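Local atomic coordinates of thymine dioxygenase (Neurospora crassa, PDB entry 5C3Q), a protein that probably oxidises the methyl group of thymine as an iron- and 2-oxoglutarate-dependent dioxygenase. Residues I55-R60 against I248-V253; K159-E164 against I222-Q227. One frame throughout, in Å; residues are numbered along the deposited sequence.

Both interactions hold neighbouring strands of the main sheet, 251-256 and 222-227, and the peptides of V253 and L225 are probably hydrogen-bonded between them. Interaction 1 lies nearer the surface, where the first turn of helix 57-71 reaches the start of strand 251-256; it is polar, with an arginine, a backbone carbonyl, a water and a bound ethanediol. Interaction 2 is fully buried, where helix 147-173 packs on strand 222-227 through hydrocarbon and a histidine ring, with no hydrogen bond between its segments. R60 of interaction 1 also comes close to the backbone of Q227, so the two contacts adjoin, their centres 12 Å apart.

Interaction 1. Residues I55-R60 against I248-V253. With EDO (1,2-ethanediol), chain L.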
ATOM      1  N   ILE A  55     -15.509  -2.684   5.906  1.00 32.50           N
ATOM      2  CA  ILE A  55     -14.777  -3.755   6.597  1.00 33.02           C
ATOM      3  C   ILE A  55     -14.874  -3.542   8.107  1.00 34.16           C
ATOM      4  O   ILE A  55     -14.466  -2.499   8.612  1.00 33.60           O
ATOM      5  CB  ILE A  55     -13.293  -3.809   6.162  1.00 32.62           C
ATOM      6  CG1 ILE A  55     -13.195  -4.169   4.676  1.00 32.12           C
ATOM      7  CG2 ILE A  55     -12.522  -4.830   6.994  1.00 32.81           C
ATOM      8  CD1 ILE A  55     -11.837  -3.914   4.056  1.00 31.57           C
ATOM      9  N   GLN A  56     -15.406  -4.536   8.818  1.00 35.47           N
ATOM     10  CA  GLN A  56     -15.666  -4.422  10.259  1.00 36.89           C
ATOM     11  C   GLN A  56     -14.385  -4.455  11.099  1.00 36.66           C
ATOM     12  O   GLN A  56     -13.476  -5.233  10.808  1.00 35.10           O
ATOM     13  CB  GLN A  56     -16.593  -5.550  10.730  1.00 38.89           C
ATOM     14  CG  GLN A  56     -18.010  -5.473  10.190  1.00 40.01           C
ATOM     15  CD  GLN A  56     -18.781  -4.266  10.698  1.00 41.58           C
ATOM     16  OE1 GLN A  56     -19.277  -3.464   9.908  1.00 42.40           O
ATOM     17  NE2 GLN A  56     -18.885  -4.128  12.021  1.00 42.51           N
ATOM     18  N   PRO A  57     -14.319  -3.621  12.157  1.00 37.46           N
ATOM     19  CA  PRO A  57     -13.113  -3.572  13.000  1.00 37.28           C
ATOM     20  C   PRO A  57     -12.766  -4.891  13.697  1.00 37.43           C
ATOM     21  O   PRO A  57     -11.584  -5.185  13.869  1.00 36.74           O
ATOM     22  CB  PRO A  57     -13.415  -2.471  14.030  1.00 37.87           C
ATOM     23  CG  PRO A  57     -14.836  -2.083  13.847  1.00 38.28           C
ATOM     24  CD  PRO A  57     -15.309  -2.591  12.522  1.00 38.12           C
ATOM     25  N   ASP A  58     -13.768  -5.673  14.098  1.00 38.48           N
ATOM     26  CA  ASP A  58     -13.492  -6.966  14.740  1.00 39.09           C
ATOM     27  C   ASP A  58     -12.900  -7.971  13.748  1.00 37.35           C
ATOM     28  O   ASP A  58     -12.047  -8.771  14.121  1.00 37.17           O
ATOM     29  CB  ASP A  58     -14.728  -7.541  15.448  1.00 41.15           C
ATOM     30  CG  ASP A  58     -15.835  -7.945  14.489  1.00 42.64           C
ATOM     31  OD1 ASP A  58     -16.098  -7.197  13.522  1.00 43.33           O
ATOM     32  OD2 ASP A  58     -16.452  -9.010  14.715  1.00 44.25           O
ATOM     33  N   PHE A  59     -13.333  -7.918  12.490  1.00 36.68           N
ATOM     34  CA  PHE A  59     -12.738  -8.765  11.454  1.00 36.23           C
ATOM     35  C   PHE A  59     -11.302  -8.331  11.151  1.00 35.52           C
ATOM     36  O   PHE A  59     -10.423  -9.178  11.015  1.00 34.75           O
ATOM     37  CB  PHE A  59     -13.577  -8.786  10.170  1.00 35.90           C
ATOM     38  CG  PHE A  59     -13.013  -9.685   9.099  1.00 35.74           C
ATOM     39  CD1 PHE A  59     -12.810 -11.038   9.347  1.00 36.22           C
ATOM     40  CD2 PHE A  59     -12.668  -9.180   7.852  1.00 34.73           C
ATOM     41  CE1 PHE A  59     -12.280 -11.870   8.373  1.00 36.18           C
ATOM     42  CE2 PHE A  59     -12.144 -10.009   6.872  1.00 34.87           C
ATOM     43  CZ  PHE A  59     -11.947 -11.355   7.134  1.00 35.55           C
ATOM     44  N   ARG A  60     -11.067  -7.021  11.061  1.00 35.38           N
ATOM     45  CA  ARG A  60      -9.708  -6.488  10.863  1.00 35.51           C
ATOM     46  C   ARG A  60      -8.766  -6.929  11.984  1.00 35.01           C
ATOM     47  O   ARG A  60      -7.628  -7.317  11.733  1.00 33.75           O
ATOM     48  CB  ARG A  60      -9.727  -4.957  10.782  1.00 36.30           C
ATOM     49  CG  ARG A  60      -8.356  -4.300  10.924  1.00 37.78           C
ATOM     50  CD  ARG A  60      -8.464  -2.790  10.827  1.00 38.91           C
ATOM     51  NE  ARG A  60      -7.194  -2.110  11.064  1.00 39.75           N
ATOM     52  CZ  ARG A  60      -6.991  -0.803  10.891  1.00 39.93           C
ATOM     53  NH1 ARG A  60      -5.796  -0.282  11.136  1.00 39.89           N
ATOM     54  NH2 ARG A  60      -7.973  -0.009  10.470  1.00 39.91           N
ATOM     55  N   ILE A 248      -4.661   6.526  13.430  1.00 28.36           N
ATOM     56  CA  ILE A 248      -5.974   6.851  13.992  1.00 29.16           C
ATOM     57  C   ILE A 248      -6.773   5.551  14.060  1.00 29.73           C
ATOM     58  O   ILE A 248      -6.882   4.833  13.063  1.00 28.70           O
ATOM     59  CB  ILE A 248      -6.712   7.912  13.149  1.00 28.91           C
ATOM     60  CG1 ILE A 248      -5.941   9.237  13.189  1.00 29.42           C
ATOM     61  CG2 ILE A 248      -8.137   8.120  13.662  1.00 29.71           C
ATOM     62  CD1 ILE A 248      -6.509  10.332  12.304  1.00 29.22           C
ATOM     63  N   GLU A 249      -7.327   5.248  15.232  1.00 31.45           N
ATOM     64  CA  GLU A 249      -8.028   3.977  15.442  1.00 33.01           C
ATOM     65  C   GLU A 249      -9.134   3.763  14.407  1.00 31.79           C
ATOM     66  O   GLU A 249      -9.879   4.685  14.082  1.00 31.37           O
ATOM     67  CB  GLU A 249      -8.616   3.889  16.858  1.00 36.00           C
ATOM     68  CG  GLU A 249      -9.091   2.486  17.228  1.00 38.31           C
ATOM     69  CD  GLU A 249      -9.767   2.414  18.586  1.00 41.45           C
ATOM     70  OE1 GLU A 249     -10.430   1.388  18.861  1.00 43.83           O
ATOM     71  OE2 GLU A 249      -9.646   3.376  19.380  1.00 43.14           O
ATOM     72  N   ASN A 250      -9.204   2.540  13.890  1.00 31.32           N
ATOM     73  CA  ASN A 250     -10.191   2.127  12.897  1.00 31.01           C
ATOM     74  C   ASN A 250     -10.277   3.025  11.661  1.00 29.97           C
ATOM     75  O   ASN A 250     -11.363   3.297  11.148  1.00 30.38           O
ATOM     76  CB  ASN A 250     -11.567   1.957  13.552  1.00 32.66           C
ATOM     77  CG  ASN A 250     -11.584   0.841  14.588  1.00 33.90           C
ATOM     78  OD1 ASN A 250     -10.872  -0.160  14.460  1.00 35.25           O
ATOM     79  ND2 ASN A 250     -12.394   1.008  15.615  1.00 34.87           N
ATOM     80  N   THR A 251      -9.121   3.474  11.179  1.00 28.11           N
ATOM     81  CA  THR A 251      -9.040   4.132   9.881  1.00 26.71           C
ATOM     82  C   THR A 251      -8.220   3.266   8.942  1.00 25.60           C
ATOM     83  O   THR A 251      -7.472   2.387   9.379  1.00 25.46           O
ATOM     84  CB  THR A 251      -8.384   5.525   9.960  1.00 26.76           C
ATOM     85  OG1 THR A 251      -7.058   5.407  10.496  1.00 26.98           O
ATOM     86  CG2 THR A 251      -9.213   6.472  10.829  1.00 27.28           C
ATOM     87  N   VAL A 252      -8.378   3.509   7.650  1.00 24.31           N
ATOM     88  CA  VAL A 252      -7.483   2.951   6.649  1.00 23.43           C
ATOM     89  C   VAL A 252      -6.837   4.127   5.936  1.00 22.79           C
ATOM     90  O   VAL A 252      -7.512   5.095   5.569  1.00 22.29           O
ATOM     91  CB  VAL A 252      -8.201   1.999   5.656  1.00 23.86           C
ATOM     92  CG1 VAL A 252      -9.376   2.671   4.959  1.00 24.31           C
ATOM     93  CG2 VAL A 252      -7.218   1.450   4.628  1.00 23.47           C
ATOM     94  N   VAL A 253      -5.521   4.055   5.780  1.00 21.84           N
ATOM     95  CA  VAL A 253      -4.790   5.061   5.045  1.00 21.37           C
ATOM     96  C   VAL A 253      -4.806   4.622   3.584  1.00 20.67           C
ATOM     97  O   VAL A 253      -4.419   3.495   3.264  1.00 20.50           O
ATOM     98  CB  VAL A 253      -3.353   5.213   5.576  1.00 21.40           C
ATOM     99  CG1 VAL A 253      -2.587   6.254   4.779  1.00 21.36           C
ATOM    100  CG2 VAL A 253      -3.375   5.596   7.050  1.00 21.90           C
TER
HETATM  101  C1  EDO L 408     -11.232  -1.069  10.863  1.00 58.28           C
HETATM  102  O1  EDO L 408     -10.543  -0.706   9.662  1.00 59.17           O
HETATM  103  C2  EDO L 408     -12.622  -0.465  10.830  1.00 58.55           C
HETATM  104  O2  EDO L 408     -13.214  -0.717   9.553  1.00 59.22           O
HETATM  105  O   HOH W   1      -4.820   2.662  12.559  1.00 50.94           O
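The guanidinium of R60 takes two oxygens at its edge, O1 of a bound ethanediol in its plane and T251 O tilted slightly from it, while N250 CA comes up obliquely to NH2. R60 NH2 serves both oxygens, giving hydrogen bonds of 2.7 Å to T251 O and 2.8 Å to O1 of the ethanediol. The bond to T251 is moderately straight, 153° at the hydrogen, but NH2 stands well above the carbonyl plane, 45° out of it. R60 reaches this far because CG is anti to the backbone N (chi1 166°) and the chain is extended from there to NE. The side-chain amide of N250 brings OD1 within 3.5 Å of P57 CB, a plain van der Waals contact beside the diol. The ethanediol, probably from the crystallisation liquor, fills the angle between the segments; its other hydroxyl makes an implausibly short, doubtful approach to I55 O.

Q56 takes the N-cap position of helix 57-71; its carbonyl accepts the bond from R60 N, and the arginine side chain springs from this first turn. On the other side, a type II turn from I248 to T251 leads into strand 251-256, whose V252 pairs with L50. T251 OG1 tightens the turn by a 2.6 Å bond to I248 O. A water donates to that same carbonyl and accepts a weak bond from R60 NH1 (3.4 Å). The join therefore rests on a cationic donor gripping a backbone carbonyl, which the charge is likely to polarise, with little hydrocarbon contact besides.

Interaction 2. Residues K159-E164 against I222-Q227; sequences KALHIE and ITLLFQ. With AKG (2-oxoglutaric acid), chain F.
L161 and L224 meet methyl to methyl, CD2 of the first 4.0 Å from CD1 of the second, at the centre of a helix-on-sheet packing in the double-stranded beta-helix (jelly-roll) fold of the 2-oxoglutarate oxygenases. L224 CD1 is also 4.2 Å from L161 CB, and the two side chains cross at a slant. Beside them H162 brings CD2 of its imidazole against I222, 3.6 Å from CG1 and 3.7 Å from CD1. With CG anti to the backbone N (chi1 178°), H162 carries the ring out from the flank of the helix to the isoleucine, which meets it obliquely. No hydrogen bond joins the two segments.

The axis of residues 159-164, part of helix 147-173, makes 127° with strand 222-227, at a closest approach of 9.8 Å. I222 and L224 turn to it, while the alternate residues T223, L225 and Q227 serve the other face of the sheet, where the active site lies. L225 extends both methyls to the cosubstrate: CD2 is 3.3 Å from O3 of the 2-oxoglutarate and CD1 3.7 Å from C5, the carboxylate carbon. Cut back to an alanine, this position would lose both methyls, and a gap would probably open beside the carboxylate, leaving its C5 and O3 without that hydrocarbon wall.

The residues two positions before and after L225, T223 and Q227, act one shell further out. T223 OG1 is hydrogen-bonded to OD2 of D218, a ligand of the nickel bound in this model, and Q227 OE1 holds NH2 of R288, which binds the 2-oxoglutarate. On the helix face F226 meets F154 edge-to-face. Within 159-164 the backbone atom nearest to L224 is H162 N, 4.5 Å from its CD1.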
ATOM      1  N   LYS A 159     -10.877  -5.928  -2.146  1.00 24.30           N
ATOM      2  CA  LYS A 159     -11.193  -5.839  -3.574  1.00 24.90           C
ATOM      3  C   LYS A 159     -12.477  -5.034  -3.788  1.00 24.66           C
ATOM      4  O   LYS A 159     -12.551  -4.198  -4.688  1.00 23.98           O
ATOM      5  CB  LYS A 159     -11.332  -7.250  -4.165  1.00 26.37           C
ATOM      6  CG  LYS A 159     -11.958  -7.348  -5.548  1.00 27.67           C
ATOM      7  CD  LYS A 159     -12.137  -8.813  -5.928  1.00 28.89           C
ATOM      8  CE  LYS A 159     -13.023  -8.987  -7.144  1.00 30.24           C
ATOM      9  NZ  LYS A 159     -13.291 -10.431  -7.409  1.00 31.23           N
ATOM     10  N   ALA A 160     -13.478  -5.290  -2.949  1.00 24.92           N
ATOM     11  CA  ALA A 160     -14.738  -4.544  -2.998  1.00 25.32           C
ATOM     12  C   ALA A 160     -14.538  -3.068  -2.631  1.00 24.83           C
ATOM     13  O   ALA A 160     -15.114  -2.190  -3.266  1.00 25.45           O
ATOM     14  CB  ALA A 160     -15.774  -5.186  -2.086  1.00 25.76           C
ATOM     15  N   LEU A 161     -13.715  -2.794  -1.619  1.00 24.02           N
ATOM     16  CA  LEU A 161     -13.419  -1.407  -1.230  1.00 23.35           C
ATOM     17  C   LEU A 161     -12.677  -0.642  -2.330  1.00 22.37           C
ATOM     18  O   LEU A 161     -12.933   0.543  -2.550  1.00 22.64           O
ATOM     19  CB  LEU A 161     -12.614  -1.370   0.073  1.00 23.40           C
ATOM     20  CG  LEU A 161     -12.309   0.008   0.665  1.00 23.36           C
ATOM     21  CD1 LEU A 161     -13.575   0.832   0.857  1.00 23.83           C
ATOM     22  CD2 LEU A 161     -11.569  -0.139   1.987  1.00 23.35           C
ATOM     23  N   HIS A 162     -11.757  -1.313  -3.016  1.00 21.59           N
ATOM     24  CA  HIS A 162     -11.072  -0.723  -4.168  1.00 20.78           C
ATOM     25  C   HIS A 162     -12.079  -0.200  -5.188  1.00 20.93           C
ATOM     26  O   HIS A 162     -11.991   0.949  -5.632  1.00 19.96           O
ATOM     27  CB  HIS A 162     -10.159  -1.756  -4.833  1.00 20.36           C
ATOM     28  CG  HIS A 162      -9.442  -1.246  -6.047  1.00 19.90           C
ATOM     29  ND1 HIS A 162      -9.143  -2.051  -7.123  1.00 19.96           N
ATOM     30  CD2 HIS A 162      -8.959  -0.018  -6.352  1.00 19.79           C
ATOM     31  CE1 HIS A 162      -8.511  -1.342  -8.040  1.00 20.11           C
ATOM     32  NE2 HIS A 162      -8.384  -0.105  -7.596  1.00 19.85           N
ATOM     33  N   ILE A 163     -13.031  -1.053  -5.551  1.00 21.52           N
ATOM     34  CA  ILE A 163     -14.056  -0.690  -6.526  1.00 22.66           C
ATOM     35  C   ILE A 163     -14.814   0.558  -6.064  1.00 22.62           C
ATOM     36  O   ILE A 163     -15.059   1.456  -6.864  1.00 22.53           O
ATOM     37  CB  ILE A 163     -15.017  -1.873  -6.796  1.00 23.66           C
ATOM     38  CG1 ILE A 163     -14.283  -2.962  -7.589  1.00 24.00           C
ATOM     39  CG2 ILE A 163     -16.255  -1.428  -7.573  1.00 24.37           C
ATOM     40  CD1 ILE A 163     -14.950  -4.323  -7.551  1.00 24.88           C
ATOM     41  N   GLU A 164     -15.145   0.627  -4.775  1.00 23.06           N
ATOM     42  CA  GLU A 164     -15.916   1.756  -4.239  1.00 23.98           C
ATOM     43  C   GLU A 164     -15.106   3.049  -4.181  1.00 22.40           C
ATOM     44  O   GLU A 164     -15.639   4.119  -4.452  1.00 21.99           O
ATOM     45  CB  GLU A 164     -16.485   1.430  -2.848  1.00 25.65           C
ATOM     46  CG  GLU A 164     -17.432   0.231  -2.796  1.00 28.10           C
ATOM     47  CD  GLU A 164     -18.812   0.494  -3.384  1.00 30.91           C
ATOM     48  OE1 GLU A 164     -19.010   1.508  -4.097  1.00 33.14           O
ATOM     49  OE2 GLU A 164     -19.719  -0.339  -3.136  1.00 34.69           O
ATOM     50  N   ILE A 222      -4.454   2.302  -6.303  1.00 19.85           N
ATOM     51  CA  ILE A 222      -4.418   2.749  -4.911  1.00 20.07           C
ATOM     52  C   ILE A 222      -3.864   1.652  -3.997  1.00 20.20           C
ATOM     53  O   ILE A 222      -3.783   0.474  -4.372  1.00 20.13           O
ATOM     54  CB  ILE A 222      -5.810   3.201  -4.378  1.00 20.48           C
ATOM     55  CG1 ILE A 222      -6.784   2.023  -4.280  1.00 20.82           C
ATOM     56  CG2 ILE A 222      -6.398   4.311  -5.247  1.00 20.66           C
ATOM     57  CD1 ILE A 222      -8.122   2.374  -3.653  1.00 21.31           C
ATOM     58  N   THR A 223      -3.481   2.055  -2.793  1.00 19.84           N
ATOM     59  CA  THR A 223      -3.088   1.120  -1.764  1.00 20.04           C
ATOM     60  C   THR A 223      -3.959   1.373  -0.551  1.00 20.64           C
ATOM     61  O   THR A 223      -4.174   2.525  -0.168  1.00 21.07           O
ATOM     62  CB  THR A 223      -1.604   1.276  -1.381  1.00 19.82           C
ATOM     63  OG1 THR A 223      -0.788   1.045  -2.529  1.00 19.41           O
ATOM     64  CG2 THR A 223      -1.207   0.285  -0.278  1.00 19.73           C
ATOM     65  N   LEU A 224      -4.485   0.295   0.022  1.00 20.79           N
ATOM     66  CA  LEU A 224      -5.234   0.365   1.264  1.00 21.12           C
ATOM     67  C   LEU A 224      -4.275  -0.090   2.345  1.00 21.24           C
ATOM     68  O   LEU A 224      -3.890  -1.258   2.372  1.00 21.86           O
ATOM     69  CB  LEU A 224      -6.462  -0.548   1.213  1.00 21.34           C
ATOM     70  CG  LEU A 224      -7.366  -0.373  -0.008  1.00 21.78           C
ATOM     71  CD1 LEU A 224      -8.424  -1.462  -0.053  1.00 22.19           C
ATOM     72  CD2 LEU A 224      -8.005   1.005  -0.014  1.00 21.91           C
ATOM     73  N   LEU A 225      -3.869   0.837   3.207  1.00 21.30           N
ATOM     74  CA  LEU A 225      -2.898   0.548   4.257  1.00 21.84           C
ATOM     75  C   LEU A 225      -3.560   0.534   5.624  1.00 22.13           C
ATOM     76  O   LEU A 225      -4.036   1.562   6.112  1.00 22.39           O
ATOM     77  CB  LEU A 225      -1.752   1.565   4.244  1.00 22.29           C
ATOM     78  CG  LEU A 225      -0.675   1.250   5.291  1.00 23.13           C
ATOM     79  CD1 LEU A 225       0.200   0.090   4.845  1.00 23.40           C
ATOM     80  CD2 LEU A 225       0.171   2.472   5.578  1.00 23.74           C
ATOM     81  N   PHE A 226      -3.589  -0.647   6.232  1.00 22.58           N
ATOM     82  CA  PHE A 226      -4.102  -0.835   7.577  1.00 22.81           C
ATOM     83  C   PHE A 226      -2.891  -0.903   8.504  1.00 24.04           C
ATOM     84  O   PHE A 226      -2.049  -1.795   8.357  1.00 23.88           O
ATOM     85  CB  PHE A 226      -4.909  -2.133   7.659  1.00 22.84           C
ATOM     86  CG  PHE A 226      -6.029  -2.225   6.658  1.00 22.37           C
ATOM     87  CD1 PHE A 226      -5.795  -2.690   5.370  1.00 22.08           C
ATOM     88  CD2 PHE A 226      -7.321  -1.868   7.009  1.00 22.77           C
ATOM     89  CE1 PHE A 226      -6.823  -2.785   4.445  1.00 21.97           C
ATOM     90  CE2 PHE A 226      -8.358  -1.953   6.086  1.00 22.71           C
ATOM     91  CZ  PHE A 226      -8.108  -2.413   4.804  1.00 22.38           C
ATOM     92  N   GLN A 227      -2.779   0.045   9.432  1.00 24.66           N
ATOM     93  CA  GLN A 227      -1.657   0.057  10.375  1.00 25.49           C
ATOM     94  C   GLN A 227      -2.159  -0.076  11.809  1.00 26.59           C
ATOM     95  O   GLN A 227      -3.276   0.346  12.128  1.00 26.06           O
ATOM     96  CB  GLN A 227      -0.795   1.318  10.206  1.00 25.54           C
ATOM     97  CG  GLN A 227      -1.473   2.645  10.535  1.00 26.04           C
ATOM     98  CD  GLN A 227      -0.533   3.839  10.399  1.00 26.22           C
ATOM     99  OE1 GLN A 227       0.687   3.700  10.486  1.00 26.32           O
ATOM    100  NE2 GLN A 227      -1.102   5.023  10.198  1.00 26.09           N
TER
HETATM  101  C1  AKG F 402       4.452  -0.713   1.545  1.00 26.27           C
HETATM  102  O1  AKG F 402       4.484  -0.340   0.342  1.00 24.89           O
HETATM  103  O2  AKG F 402       4.521  -1.919   1.858  1.00 25.89           O
HETATM  104  C2  AKG F 402       4.343   0.293   2.614  1.00 26.44           C
HETATM  105  O5  AKG F 402       4.440   1.486   2.340  1.00 25.65           O
HETATM  106  C3  AKG F 402       4.118  -0.156   4.046  1.00 26.72           C
HETATM  107  C4  AKG F 402       3.872   1.042   4.959  1.00 26.70           C
HETATM  108  C5  AKG F 402       3.559   0.610   6.373  1.00 26.76           C
HETATM  109  O3  AKG F 402       2.896   1.392   7.085  1.00 26.96           O
HETATM  110  O4  AKG F 402       3.972  -0.491   6.797  1.00 26.46           O